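Local coordinates for uncharacterized protein (Staphylococcus saprophyticus subsp. saprophyticus ATCC 15305, PDB 3FOJ), which is of unknown function but folds as a single rhodanese-like domain, a family that often carries sulfur on a cysteine, at residues T26-E29 with T30-G33. Sequence-based numbering, arbitrary orientation.
Sequences TDQE and TAMG
Thr30 N donates to Thr26 O at 3.1 Å and Ala31 N reaches Asp27 O at 2.9 Å; these i-to-i+4 bonds close the single short turn of helix 27-30. Asp27 O takes a second bond, from Thr30 OG1 at 2.9 Å. With chi1 at 59°, that hydroxyl sits between its own N and carbonyl carbon and turns back to Asp27, three residues earlier, while CG2 packs near Thr26 O. The extended side chain of Glu29 runs back along the helix start: its OE1 accepts from Thr26 N at 2.9 Å and Thr26 OG1 at 2.7 Å, one from each face of the carboxylate plane. Glutamate's length suits this half of a capping box, which lacks the reciprocal bond from Thr26 OG1. Met32 N binds Glu29 O from above the carbonyl plane, and a water donates to Gly33 O at 2.8 Å and weakly to Glu29 O. Met32, a selenomethionine, bends so that CE lies loosely beside Gln28 OE1 (4.0 Å). Gly33 N bonds Thr30 O, closing a type I turn; at phi 130° a CB would jam against the preceding carbonyl O, so glycine fits. Arg25 bonds Gly33 O. The whole is a one-turn surface helix, its N-cap N-H held by Glu29, between strands 20-23 and 39-40 of the rhodanese-like alpha/beta fold.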
loop_
_atom_site.group_PDB
_atom_site.type_symbol
_atom_site.label_atom_id
_atom_site.label_comp_id
_atom_site.label_asym_id
_atom_site.label_seq_id
_atom_site.Cartn_x
_atom_site.Cartn_y
_atom_site.Cartn_z
ATOM N N THR A 26 -9.917 -3.983 4.383
ATOM C CA THR A 26 -11.349 -3.770 4.203
ATOM C C THR A 26 -11.792 -2.475 4.883
ATOM O O THR A 26 -11.071 -1.918 5.711
ATOM C CB THR A 26 -12.180 -4.956 4.752
ATOM O OG1 THR A 26 -11.901 -5.145 6.143
ATOM C CG2 THR A 26 -11.850 -6.231 3.990
ATOM N N ASP A 27 -12.982 -2.007 4.517
ATOM C CA ASP A 27 -13.557 -0.769 5.038
ATOM C C ASP A 27 -13.482 -0.543 6.551
ATOM O O ASP A 27 -12.972 0.486 6.997
ATOM C CB ASP A 27 -15.017 -0.659 4.581
ATOM C CG ASP A 27 -15.678 0.631 5.030
ATOM O OD1 ASP A 27 -15.769 0.868 6.255
ATOM O OD2 ASP A 27 -16.113 1.410 4.157
ATOM N N GLN A 28 -13.996 -1.480 7.342
ATOM C CA GLN A 28 -13.979 -1.308 8.792
ATOM C C GLN A 28 -12.561 -1.185 9.338
ATOM O O GLN A 28 -12.335 -0.525 10.351
ATOM C CB GLN A 28 -14.707 -2.465 9.486
ATOM C CG GLN A 28 -14.766 -2.340 11.009
ATOM C CD GLN A 28 -15.622 -1.178 11.495
ATOM O OE1 GLN A 28 -15.640 -0.864 12.690
ATOM N NE2 GLN A 28 -16.339 -0.538 10.576
ATOM N N GLU A 29 -11.605 -1.822 8.667
ATOM C CA GLU A 29 -10.215 -1.755 9.095
ATOM C C GLU A 29 -9.630 -0.375 8.811
ATOM O O GLU A 29 -8.967 0.215 9.666
ATOM C CB GLU A 29 -9.393 -2.832 8.385
ATOM C CG GLU A 29 -9.763 -4.250 8.794
ATOM C CD GLU A 29 -8.996 -5.303 8.018
ATOM O OE1 GLU A 29 -9.305 -5.509 6.824
ATOM O OE2 GLU A 29 -8.079 -5.922 8.600
ATOM N N THR A 30 -9.875 0.148 7.612
ATOM C CA THR A 30 -9.356 1.463 7.265
ATOM C C THR A 30 -10.072 2.527 8.092
ATOM O O THR A 30 -9.551 3.626 8.290
ATOM C CB THR A 30 -9.519 1.780 5.755
ATOM O OG1 THR A 30 -10.904 1.729 5.388
ATOM C CG2 THR A 30 -8.731 0.780 4.914
ATOM N N ALA A 31 -11.262 2.186 8.583
ATOM C CA ALA A 31 -12.040 3.103 9.408
ATOM C C ALA A 31 -11.308 3.396 10.719
ATOM O O ALA A 31 -11.585 4.395 11.386
ATOM C CB ALA A 31 -13.417 2.507 9.697
HETATM N N MSE A 32 -10.378 2.522 11.093
HETATM C CA MSE A 32 -9.613 2.713 12.323
HETATM C C MSE A 32 -8.418 3.645 12.101
HETATM O O MSE A 32 -7.700 3.989 13.041
HETATM C CB MSE A 32 -9.131 1.364 12.865
HETATM C CG MSE A 32 -10.260 0.398 13.212
HETATM SE SE MSE A 32 -11.465 1.062 14.587
HETATM C CE MSE A 32 -12.825 1.823 13.452
ATOM N N GLY A 33 -8.205 4.054 10.854
ATOM C CA GLY A 33 -7.102 4.952 10.562
ATOM C C GLY A 33 -6.218 4.509 9.415
ATOM O O GLY A 33 -5.883 3.331 9.298
HETATM O O HOH W 1 -6.013 1.204 11.048
#